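Type I modular polyketide synthase (Streptomyces albus subsp. albus, PDB 6IYR) probably selects an acyl-coenzyme A extender unit and transfers its acyl group to the acyl carrier protein, as the module 8 acyltransferase domain of salinomycin synthesis. Local coordinates at residues A[127-132]-A[384-389]; A[212-217]-A[389-394]; A[378-383]-A[408-413]. All coordinates share one frame; numbering follows the deposited sequence.

Contact 1 of 3, residues A[127-132]-A[384-389]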
# COMPACT_ATOMS: atom_id res chain seq x y z
N ARG A 127 -13.35 8.98 3.93
CA ARG A 127 -12.92 9.26 2.58
C ARG A 127 -11.53 8.72 2.36
O ARG A 127 -10.56 9.46 2.21
CB ARG A 127 -13.02 10.74 2.32
CG ARG A 127 -14.47 11.17 2.46
CD ARG A 127 -14.72 12.40 1.64
NE ARG A 127 -14.14 13.52 2.34
CZ ARG A 127 -13.35 14.43 1.79
NH1 ARG A 127 -12.91 15.42 2.54
NH2 ARG A 127 -13.08 14.39 0.50
N THR A 128 -11.45 7.41 2.28
CA THR A 128 -10.16 6.80 2.48
C THR A 128 -9.34 6.73 1.18
O THR A 128 -9.85 6.40 0.10
CB THR A 128 -10.25 5.51 3.33
OG1 THR A 128 -9.34 4.50 2.88
CG2 THR A 128 -11.63 5.02 3.43
N VAL A 129 -8.08 7.14 1.29
CA VAL A 129 -7.18 7.13 0.16
C VAL A 129 -6.41 5.82 0.07
O VAL A 129 -5.80 5.37 1.07
CB VAL A 129 -6.17 8.27 0.28
CG1 VAL A 129 -5.20 8.20 -0.87
CG2 VAL A 129 -6.88 9.59 0.33
N PHE A 130 -6.48 5.15 -1.07
CA PHE A 130 -5.62 3.99 -1.31
C PHE A 130 -4.25 4.41 -1.93
O PHE A 130 -4.20 5.07 -2.98
CB PHE A 130 -6.28 2.94 -2.22
CG PHE A 130 -7.41 2.15 -1.57
CD1 PHE A 130 -7.92 2.49 -0.32
CD2 PHE A 130 -8.07 1.18 -2.31
CE1 PHE A 130 -8.99 1.79 0.21
CE2 PHE A 130 -9.18 0.49 -1.80
CZ PHE A 130 -9.63 0.81 -0.54
N VAL A 131 -3.16 3.91 -1.34
CA VAL A 131 -1.79 4.21 -1.77
C VAL A 131 -1.11 2.98 -2.39
O VAL A 131 -1.16 1.89 -1.83
CB VAL A 131 -0.94 4.69 -0.60
CG1 VAL A 131 0.49 4.96 -1.06
CG2 VAL A 131 -1.54 5.96 -0.02
N PHE A 132 -0.57 3.14 -3.59
CA PHE A 132 0.03 2.01 -4.29
C PHE A 132 1.51 2.31 -4.52
O PHE A 132 1.86 3.16 -5.36
CB PHE A 132 -0.67 1.80 -5.63
CG PHE A 132 -2.11 1.38 -5.50
CD1 PHE A 132 -3.11 2.33 -5.31
CD2 PHE A 132 -2.45 0.03 -5.47
CE1 PHE A 132 -4.43 1.94 -5.19
CE2 PHE A 132 -3.79 -0.36 -5.43
CZ PHE A 132 -4.78 0.59 -5.28
N ARG A 384 -0.26 16.20 0.18
CA ARG A 384 -0.63 17.51 0.66
C ARG A 384 -1.96 17.93 0.05
O ARG A 384 -2.79 18.48 0.72
CB ARG A 384 0.47 18.52 0.38
CG ARG A 384 1.62 18.46 1.36
CD ARG A 384 2.70 19.46 1.04
NE ARG A 384 3.80 19.37 1.98
CZ ARG A 384 3.89 20.10 3.08
NH1 ARG A 384 4.91 19.96 3.89
NH2 ARG A 384 2.94 20.97 3.36
N THR A 385 -2.14 17.66 -1.22
CA THR A 385 -3.38 17.97 -1.90
C THR A 385 -4.55 17.26 -1.21
O THR A 385 -5.57 17.88 -0.92
CB THR A 385 -3.28 17.55 -3.35
OG1 THR A 385 -2.40 18.47 -3.99
CG2 THR A 385 -4.61 17.58 -4.07
N LEU A 386 -4.37 15.98 -0.89
CA LEU A 386 -5.45 15.20 -0.30
C LEU A 386 -5.77 15.62 1.13
O LEU A 386 -6.93 15.72 1.53
CB LEU A 386 -5.18 13.71 -0.39
CG LEU A 386 -5.10 13.27 -1.85
CD1 LEU A 386 -4.58 11.87 -2.03
CD2 LEU A 386 -6.46 13.35 -2.49
N LEU A 387 -4.73 15.96 1.86
CA LEU A 387 -4.86 16.43 3.21
C LEU A 387 -5.66 17.72 3.21
O LEU A 387 -6.59 17.88 4.00
CB LEU A 387 -3.48 16.70 3.77
CG LEU A 387 -2.93 15.73 4.82
CD1 LEU A 387 -3.64 14.39 4.96
CD2 LEU A 387 -1.43 15.62 4.70
N ASP A 388 -5.31 18.63 2.31
CA ASP A 388 -6.04 19.89 2.18
C ASP A 388 -7.51 19.71 1.79
O ASP A 388 -8.35 20.48 2.18
CB ASP A 388 -5.37 20.82 1.19
CG ASP A 388 -5.37 22.24 1.69
OD1 ASP A 388 -4.67 22.50 2.70
OD2 ASP A 388 -6.23 23.02 1.27
N ARG A 389 -7.81 18.65 1.07
CA ARG A 389 -9.17 18.30 0.78
C ARG A 389 -9.85 17.49 1.89
O ARG A 389 -10.99 17.07 1.72
CB ARG A 389 -9.25 17.60 -0.57
CG ARG A 389 -8.83 18.56 -1.69
CD ARG A 389 -8.50 17.82 -2.96
NE ARG A 389 -9.64 17.08 -3.47
CZ ARG A 389 -10.54 17.60 -4.31
NH1 ARG A 389 -10.39 18.84 -4.71
NH2 ARG A 389 -11.57 16.88 -4.77

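Contact 2 of 3, residues A[212-217]-A[389-394]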
# COMPACT_ATOMS: atom_id res chain seq x y z
N ALA A 212 -14.45 1.46 0.36
CA ALA A 212 -14.40 1.91 -1.02
C ALA A 212 -13.45 3.12 -1.11
O ALA A 212 -13.43 3.98 -0.23
CB ALA A 212 -15.80 2.26 -1.50
N PRO A 213 -12.55 3.13 -2.08
CA PRO A 213 -11.67 4.28 -2.03
C PRO A 213 -12.36 5.57 -2.43
O PRO A 213 -12.99 5.62 -3.46
CB PRO A 213 -10.54 3.94 -3.02
CG PRO A 213 -10.97 2.68 -3.74
CD PRO A 213 -12.32 2.25 -3.24
N ALA A 214 -12.03 6.66 -1.75
CA ALA A 214 -12.40 7.99 -2.21
C ALA A 214 -11.40 8.56 -3.21
O ALA A 214 -11.71 9.51 -3.95
CB ALA A 214 -12.52 8.94 -1.05
N ALA A 215 -10.19 8.02 -3.19
CA ALA A 215 -9.18 8.37 -4.19
C ALA A 215 -8.03 7.37 -4.13
O ALA A 215 -7.86 6.65 -3.14
CB ALA A 215 -8.68 9.79 -3.96
N VAL A 216 -7.32 7.27 -5.26
CA VAL A 216 -6.10 6.48 -5.37
C VAL A 216 -4.88 7.34 -5.75
O VAL A 216 -4.95 8.37 -6.45
CB VAL A 216 -6.22 5.30 -6.34
CG1 VAL A 216 -7.41 4.39 -5.97
CG2 VAL A 216 -6.37 5.80 -7.78
N ILE A 217 -3.75 6.94 -5.20
CA ILE A 217 -2.49 7.55 -5.53
C ILE A 217 -1.48 6.44 -5.72
O ILE A 217 -1.49 5.44 -5.02
CB ILE A 217 -2.00 8.62 -4.54
CG1 ILE A 217 -1.87 8.07 -3.14
CG2 ILE A 217 -2.88 9.85 -4.59
CD1 ILE A 217 -1.27 9.09 -2.20
N ARG A 389 -7.81 18.65 1.07
CA ARG A 389 -9.17 18.30 0.78
C ARG A 389 -9.85 17.49 1.89
O ARG A 389 -10.99 17.07 1.72
CB ARG A 389 -9.25 17.60 -0.57
CG ARG A 389 -8.83 18.56 -1.69
CD ARG A 389 -8.50 17.82 -2.96
NE ARG A 389 -9.64 17.08 -3.47
CZ ARG A 389 -10.54 17.60 -4.31
NH1 ARG A 389 -10.39 18.84 -4.71
NH2 ARG A 389 -11.57 16.88 -4.77
N GLY A 390 -9.22 17.37 3.06
CA GLY A 390 -9.89 16.75 4.21
C GLY A 390 -9.88 15.24 4.28
O GLY A 390 -10.59 14.67 5.09
N HIS A 391 -9.08 14.56 3.47
CA HIS A 391 -9.00 13.13 3.60
C HIS A 391 -8.29 12.78 4.91
O HIS A 391 -7.35 13.45 5.30
CB HIS A 391 -8.26 12.53 2.43
CG HIS A 391 -9.01 12.61 1.15
ND1 HIS A 391 -9.76 11.56 0.67
CD2 HIS A 391 -9.10 13.60 0.23
CE1 HIS A 391 -10.31 11.91 -0.48
NE2 HIS A 391 -9.95 13.16 -0.75
N GLY A 392 -8.80 11.77 5.62
CA GLY A 392 -8.34 11.52 6.99
C GLY A 392 -7.57 10.23 7.13
O GLY A 392 -6.96 9.97 8.17
N ALA A 393 -7.68 9.35 6.14
CA ALA A 393 -7.04 8.05 6.22
C ALA A 393 -6.40 7.63 4.91
O ALA A 393 -7.00 7.74 3.85
CB ALA A 393 -8.02 6.98 6.67
N PHE A 394 -5.16 7.16 5.03
CA PHE A 394 -4.41 6.61 3.93
C PHE A 394 -4.07 5.16 4.15
O PHE A 394 -3.40 4.79 5.13
CB PHE A 394 -3.11 7.41 3.77
CG PHE A 394 -3.33 8.82 3.38
CD1 PHE A 394 -3.69 9.75 4.31
CD2 PHE A 394 -3.20 9.23 2.05
CE1 PHE A 394 -3.97 11.06 3.94
CE2 PHE A 394 -3.35 10.55 1.70
CZ PHE A 394 -3.80 11.45 2.62

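Contact 3 of 3, residues A[378-383]-A[408-413]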
# COMPACT_ATOMS: atom_id res chain seq x y z
N ARG A 378 5.99 12.99 -7.70
CA ARG A 378 5.61 14.01 -6.74
C ARG A 378 4.63 13.48 -5.69
O ARG A 378 3.49 13.91 -5.62
CB ARG A 378 5.05 15.22 -7.46
CG ARG A 378 5.84 15.57 -8.70
CD ARG A 378 5.58 16.98 -9.18
NE ARG A 378 6.32 17.23 -10.42
CZ ARG A 378 7.54 17.76 -10.48
NH1 ARG A 378 8.12 17.93 -11.66
NH2 ARG A 378 8.17 18.11 -9.37
N PHE A 379 5.10 12.54 -4.90
CA PHE A 379 4.27 11.91 -3.89
C PHE A 379 3.83 12.82 -2.76
O PHE A 379 2.66 12.89 -2.45
CB PHE A 379 4.96 10.66 -3.36
CG PHE A 379 4.11 9.84 -2.46
CD1 PHE A 379 3.11 9.06 -2.98
CD2 PHE A 379 4.32 9.84 -1.11
CE1 PHE A 379 2.32 8.30 -2.16
CE2 PHE A 379 3.54 9.07 -0.29
CZ PHE A 379 2.55 8.31 -0.81
N GLU A 380 4.75 13.62 -2.24
CA GLU A 380 4.44 14.52 -1.14
C GLU A 380 3.38 15.53 -1.54
O GLU A 380 2.49 15.83 -0.78
CB GLU A 380 5.68 15.27 -0.64
CG GLU A 380 5.36 16.35 0.37
CD GLU A 380 6.49 17.33 0.61
OE1 GLU A 380 7.54 17.24 -0.04
OE2 GLU A 380 6.33 18.21 1.46
N ASP A 381 3.48 16.03 -2.76
CA ASP A 381 2.57 16.99 -3.29
C ASP A 381 1.16 16.44 -3.34
O ASP A 381 0.23 17.10 -2.97
CB ASP A 381 3.00 17.25 -4.71
CG ASP A 381 3.14 18.68 -4.99
OD1 ASP A 381 4.29 19.10 -5.21
OD2 ASP A 381 2.11 19.38 -5.00
N ALA A 382 1.03 15.21 -3.78
CA ALA A 382 -0.25 14.57 -3.86
C ALA A 382 -0.85 14.41 -2.47
O ALA A 382 -2.00 14.69 -2.26
CB ALA A 382 -0.12 13.24 -4.52
N VAL A 383 -0.03 14.00 -1.52
CA VAL A 383 -0.51 13.81 -0.17
C VAL A 383 -1.00 15.13 0.42
O VAL A 383 -2.03 15.18 1.04
CB VAL A 383 0.55 13.17 0.74
CG1 VAL A 383 0.08 13.18 2.18
CG2 VAL A 383 0.84 11.76 0.29
N GLN A 408 3.34 9.75 6.84
CA GLN A 408 3.30 10.20 8.23
C GLN A 408 4.12 11.46 8.44
O GLN A 408 3.68 12.39 9.15
CB GLN A 408 3.85 9.09 9.15
CG GLN A 408 3.68 9.40 10.63
CD GLN A 408 2.22 9.48 11.05
OE1 GLN A 408 1.70 10.57 11.33
NE2 GLN A 408 1.54 8.37 10.96
N GLU A 409 5.24 11.56 7.74
CA GLU A 409 6.08 12.75 7.81
C GLU A 409 5.35 13.97 7.25
O GLU A 409 5.48 15.09 7.76
CB GLU A 409 7.39 12.49 7.04
CG GLU A 409 8.40 13.64 7.06
CD GLU A 409 9.71 13.29 6.33
OE1 GLU A 409 9.84 13.51 5.10
OE2 GLU A 409 10.64 12.85 7.02
N THR A 410 4.58 13.80 6.17
CA THR A 410 3.87 14.97 5.66
C THR A 410 2.63 15.33 6.48
O THR A 410 2.38 16.51 6.72
CB THR A 410 3.58 14.96 4.15
OG1 THR A 410 2.18 15.02 3.90
CG2 THR A 410 4.23 13.85 3.47
N ILE A 411 1.91 14.32 6.96
CA ILE A 411 0.82 14.53 7.94
C ILE A 411 1.36 15.33 9.11
O ILE A 411 0.73 16.29 9.54
CB ILE A 411 0.29 13.18 8.49
CG1 ILE A 411 -0.43 12.43 7.39
CG2 ILE A 411 -0.64 13.39 9.70
CD1 ILE A 411 -0.95 11.07 7.78
N ASP A 412 2.49 14.91 9.66
CA ASP A 412 3.03 15.59 10.83
C ASP A 412 3.39 17.03 10.53
O ASP A 412 3.27 17.89 11.38
CB ASP A 412 4.27 14.87 11.40
CG ASP A 412 3.93 13.53 12.07
OD1 ASP A 412 2.74 13.25 12.22
OD2 ASP A 412 4.84 12.70 12.30
N ALA A 413 3.96 17.29 9.37
CA ALA A 413 4.43 18.64 9.11
C ALA A 413 3.23 19.53 8.82
O ALA A 413 3.27 20.72 9.04
CB ALA A 413 5.40 18.65 7.95

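Contact 1 of 3, residues A[127-132]-A[384-389]
Val129 and Leu386 meet in the buried part of this contact. Both methyls of Val129 face the same methyl of Leu386. Val129 CG1 is 3.9 Å from Leu386 CD1, and Val129 CG2 is 4.0 Å from that same Leu386 CD1. The leucine methyl is thus held across the fork of the valine. Val129 has CG1 anti to the backbone N (chi1 177°), which sets CG2 beside that N and turns both branches to the helix. The two side chains lie askew to one another, and the CA atoms of Val129 and Leu386 are 8.3 Å apart.

Val129 belongs to strand 129-132, an inner strand of the parallel sheet in the acyltransferase core. Leu386 belongs to helix 379-388, which leads on to the neighbouring strand 393-396. The pair is therefore helix-on-sheet packing in an alpha/beta layer. Ile217 and Phe394, from the strands on either side of 129-132, also touch both Val129 and Leu386.

Arg389 takes part mainly through its backbone. It is the first residue to leave helical geometry, and its carbonyl meets Arg127 near the surface. Arg127 NH1 donates to Arg389 O at 2.7 Å, nearly straight (N-H...O 164°). The acceptor lies at the edge of the guanidinium, close to its plane, and the donor lies in the carbonyl plane. A bend at chi3 of Arg127 (-75°) brings the guanidinium round to the helix end. The positive charge there would probably suit the partial negative charge of a helix C-terminus. The two guanidinium groups are not in contact: Arg127 NH2 stays 5.9 Å from Arg389 NE.

Contact 2 of 3, residues A[212-217]-A[389-394]
Ala214 and His391 make the closest approach, a van der Waals contact. Ala214 CB meets the imidazole at its edge, near the ring plane, 3.7 Å from His391 CE1. The same Ala214 CB is 4.2 Å from His391 ND1, so the methyl sits beside the CE1 corner rather than over a face. Ala215 CB comes obliquely, 4.4 Å from His391 CE1. His391 has CG anti to its carbonyl carbon (chi1 -70°), which points the ring toward the two alanines. Farther along, Ile217 and Phe394 approach loosely, with Ile217 CD1 4.7 Å from Phe394 CE2. Val129 and Leu386 also touch the imidazole.

The polar end of His391 is served by another segment. Its ND1 is hydrogen-bonded to the carbonyl O of Arg127. The backbone from Arg127 runs on into strand 129-132, which lies between strands 215-218 and 393-396 in the parallel sheet. The contact thus reaches across strand 129-132, near the starts of its two neighbours in the sheet.

Backbone bonds shape the 389-394 side. Gly390, with a positive phi of 82°, is the C-prime residue of a Schellman motif that closes helix 379-388. In it His391 N binds Leu386 O and Gly390 N binds Leu387 O. The turn delivers His391 just before strand 393-396. Strand 215-218, for its part, runs into a GxSxG sequence, consistent with the nucleophile elbow of acyltransferases.

Because a carbonyl can only accept, ND1 probably carries the proton of this bond. With ND1 so held, and Val129 and Leu386 packed on the ring, its rotation is probably restricted, and CE1 is the atom offered to Ala214 and Ala215. Those methyls add dispersion contact but no directional bond.

Contact 3 of 3, residues A[378-383]-A[408-413]
Thr410 overlaps two side chains one helical turn apart, Glu380 and Val383. Its hydroxyl meets the valine: Thr410 OG1 is 3.3 Å from Val383 CG1, a close approach for oxygen and a methyl. Its methyl meets the aliphatic part of the glutamate, with Thr410 CG2 4.1 Å from Glu380 CG. Val383 has CG1 anti to the backbone N (chi1 172°), which directs that branch at Thr410. The other branch turns back on its own helix, where Val383 CG2 lies 3.8 Å above the plane of the Phe379 ring, toward its rim. The extended chain of Glu380 carries its carboxylate past Thr410, and OE2 makes a salt bridge to Arg384 NE.

The helices come close here, with the CA atoms of Glu380 and Thr410 6.8 Å apart. Helix 404-414 is the connection of a beta-alpha-beta unit between parallel strands 393-396 and 419-421. Helix 379-388 precedes that unit. Pro287 touches both Glu380 and Thr410.

Thr410 OG1 is buried and has no polar partner in the model. Its chi1 of 120° lies away from any staggered position, which makes the placing of hydroxyl and methyl somewhat doubtful. As modelled, the helices are joined here by van der Waals contact, and the buried hydroxyl contributes no directional bond.

Contacts 1 and 3 both use helix 379-388, and contact 2 uses the turn and strand that follow it. The centres of contacts 1 and 2 are about 4 Å apart, and the two share Arg389. The centre of contact 3 is about 9 Å from that of contact 1 and about 13 Å from that of contact 2. Strands 129-132 and 215-218 come first in the chain; helix 379-388, strand 393-396 and helix 404-414 follow in close succession. Contact 1 lays the helix on the sheet, contact 2 packs the turn after it against the start of the outer strand 215-218, and contact 3 sets the next helix against it. Together they join early and late parts of the acyltransferase domain into one alpha/beta core.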